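Local coordinates for protein cellulosomal scaffoldin (Acetivibrio cellulolyticus, PDB 4WI0) that carries the C-terminal X module and calcium-binding dockerin of a cellulosomal scaffoldin, docking onto a type II cohesin, while the whole protein probably also cleaves cellulose, at residues Gly128-Arg133 / Leu139-Ile144. The protein carries 1 engineered substitution. Numbering follows the deposited sequence.
With CA (calcium ion), chain D.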
loop_
_atom_site.group_PDB
_atom_site.type_symbol
_atom_site.label_atom_id
_atom_site.label_comp_id
_atom_site.label_asym_id
_atom_site.label_seq_id
_atom_site.Cartn_x
_atom_site.Cartn_y
_atom_site.Cartn_z
ATOM N N GLY B 128 -2.575 8.554 -11.438
ATOM C CA GLY B 128 -3.275 9.109 -10.279
ATOM C C GLY B 128 -3.506 8.153 -9.123
ATOM O O GLY B 128 -3.571 8.580 -7.967
ATOM N N LEU B 129 -3.646 6.863 -9.426
ATOM C CA LEU B 129 -3.870 5.840 -8.405
ATOM C C LEU B 129 -2.552 5.385 -7.770
ATOM O O LEU B 129 -2.537 4.812 -6.674
ATOM C CB LEU B 129 -4.613 4.647 -9.012
ATOM C CG LEU B 129 -5.918 4.962 -9.767
ATOM C CD1 LEU B 129 -6.549 3.679 -10.276
ATOM C CD2 LEU B 129 -6.908 5.736 -8.915
ATOM N N ASP B 130 -1.451 5.641 -8.477
ATOM C CA ASP B 130 -0.102 5.410 -7.964
ATOM C C ASP B 130 0.274 6.587 -7.059
ATOM O O ASP B 130 0.973 7.506 -7.480
ATOM C CB ASP B 130 0.880 5.261 -9.146
ATOM C CG ASP B 130 2.319 5.022 -8.710
ATOM O OD1 ASP B 130 2.573 4.901 -7.488
ATOM O OD2 ASP B 130 3.200 4.941 -9.599
ATOM N N LEU B 131 -0.184 6.526 -5.808
ATOM C CA LEU B 131 -0.053 7.626 -4.858
ATOM C C LEU B 131 1.398 8.006 -4.565
ATOM O O LEU B 131 1.718 9.187 -4.545
ATOM C CB LEU B 131 -0.785 7.312 -3.546
ATOM C CG LEU B 131 -2.304 7.153 -3.637
ATOM C CD1 LEU B 131 -2.918 6.946 -2.261
ATOM C CD2 LEU B 131 -2.932 8.365 -4.309
ATOM N N ASN B 132 2.266 7.025 -4.339
ATOM C CA ASN B 132 3.681 7.320 -4.065
ATOM C C ASN B 132 4.563 7.463 -5.313
ATOM O O ASN B 132 5.774 7.627 -5.197
ATOM C CB ASN B 132 4.291 6.312 -3.070
ATOM C CG ASN B 132 4.374 4.887 -3.616
ATOM O OD1 ASN B 132 4.001 4.601 -4.759
ATOM N ND2 ASN B 132 4.834 3.976 -2.771
ATOM N N ARG B 133 3.934 7.405 -6.486
ATOM C CA ARG B 133 4.593 7.553 -7.795
ATOM C C ARG B 133 5.844 6.687 -7.994
ATOM O O ARG B 133 6.810 7.123 -8.632
ATOM C CB ARG B 133 4.893 9.032 -8.082
ATOM C CG ARG B 133 3.648 9.892 -8.241
ATOM C CD ARG B 133 2.795 9.493 -9.443
ATOM N NE ARG B 133 1.808 10.527 -9.766
ATOM C CZ ARG B 133 0.668 10.751 -9.107
ATOM N NH1 ARG B 133 0.307 10.007 -8.058
ATOM N NH2 ARG B 133 -0.132 11.731 -9.513
ATOM N N LEU B 139 0.196 -2.736 -2.748
ATOM C CA LEU B 139 -0.308 -2.595 -1.375
ATOM C C LEU B 139 0.208 -1.324 -0.685
ATOM O O LEU B 139 -0.483 -0.767 0.166
ATOM C CB LEU B 139 0.040 -3.825 -0.530
ATOM C CG LEU B 139 -0.559 -3.890 0.882
ATOM C CD1 LEU B 139 -2.062 -3.640 0.868
ATOM C CD2 LEU B 139 -0.250 -5.230 1.523
ATOM N N GLU B 140 1.415 -0.872 -1.043
ATOM C CA GLU B 140 1.944 0.390 -0.502
ATOM C C GLU B 140 0.980 1.557 -0.680
ATOM O O GLU B 140 0.763 2.332 0.249
ATOM C CB GLU B 140 3.267 0.754 -1.159
ATOM C CG GLU B 140 4.405 -0.089 -0.661
ATOM C CD GLU B 140 5.687 0.200 -1.378
ATOM O OE1 GLU B 140 6.141 1.369 -1.286
ATOM O OE2 GLU B 140 6.231 -0.748 -2.006
ATOM N N ASP B 141 0.427 1.683 -1.883
ATOM C CA ASP B 141 -0.517 2.759 -2.198
ATOM C C ASP B 141 -1.768 2.652 -1.333
ATOM O O ASP B 141 -2.262 3.655 -0.818
ATOM C CB ASP B 141 -0.901 2.710 -3.675
ATOM C CG ASP B 141 0.307 2.822 -4.578
ATOM O OD1 ASP B 141 0.908 3.911 -4.625
ATOM O OD2 ASP B 141 0.676 1.803 -5.204
ATOM N N VAL B 142 -2.269 1.429 -1.178
ATOM C CA VAL B 142 -3.444 1.174 -0.339
ATOM C C VAL B 142 -3.161 1.497 1.141
ATOM O O VAL B 142 -4.007 2.093 1.824
ATOM C CB VAL B 142 -3.932 -0.291 -0.507
ATOM C CG1 VAL B 142 -4.961 -0.672 0.555
ATOM C CG2 VAL B 142 -4.498 -0.508 -1.907
ATOM N N MET B 143 -1.980 1.113 1.638
ATOM C CA MET B 143 -1.625 1.358 3.048
ATOM C C MET B 143 -1.415 2.843 3.340
ATOM O O MET B 143 -1.646 3.287 4.466
ATOM C CB MET B 143 -0.380 0.567 3.469
ATOM C CG MET B 143 -0.551 -0.947 3.460
ATOM S SD MET B 143 -1.825 -1.574 4.568
ATOM C CE MET B 143 -1.080 -1.183 6.141
ATOM N N ILE B 144 -1.002 3.610 2.333
ATOM C CA ILE B 144 -0.909 5.066 2.476
ATOM C C ILE B 144 -2.280 5.648 2.829
ATOM O O ILE B 144 -2.393 6.489 3.711
ATOM C CB ILE B 144 -0.356 5.736 1.200
ATOM C CG1 ILE B 144 1.140 5.461 1.078
ATOM C CG2 ILE B 144 -0.584 7.246 1.214
ATOM C CD1 ILE B 144 1.700 5.809 -0.284
HETATM CA CA CA D . 2.773 3.064 -5.962
HETATM O O HOH W 1 3.589 1.094 -4.764
#
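Three side-chain oxygens that would otherwise repel one another, D130 OD1 and N132 OD1 from the loop and D141 OD1 from the helix, are drawn together around one calcium ion; N132 OD1 and D141 OD1 end up 3.2 Å apart. D141 binds through both carboxylate oxygens, OD1 at 2.5 Å and OD2 at 2.6 Å from the calcium, whereas D130 gives only OD1 to the metal and N132 its amide oxygen OD1, at 2.3 Å. A water, D134 OD1 and A136 O bring the donor atoms to seven, the set expected of an EF-hand-like dockerin loop in which the last acidic residue, D141, already sits on the following helix. In D130, CG points opposite the main-chain nitrogen (chi1 180°), which carries OD1 to the ion; its carboxylate stands nearly perpendicular (82°) to that of D141. The spare oxygen, D130 OD2, is held by Y125 OH and G135 N, and D141 OD2 also accepts from S138 N.

Besides the metal, D141 OD1 takes a weak but nearly straight bond from N132 N (3.4 Å, 171°). N132 ND2, turned from the calcium, approaches E140 OE1 to 3.3 Å. Beside the ion, apolar groups close the contact: I144 CD1 lies against N132 CB at 3.8 Å, and the L131 and I144 side chains run alongside each other in opposite directions, with CD1 of L131 4.2 Å from CG2 of I144. Within the turn, D130 O accepts two hydrogen bonds, from R133 N on one side of its plane and R133 NH1 on the other. On the same helix, L139, E140, V142 and M143 meet the chain of another protein. Calcium probably offsets much of the charge of the three clustered carboxylates and ties the loop to the start of this partner-binding helix, whose position therefore probably depends on the ion.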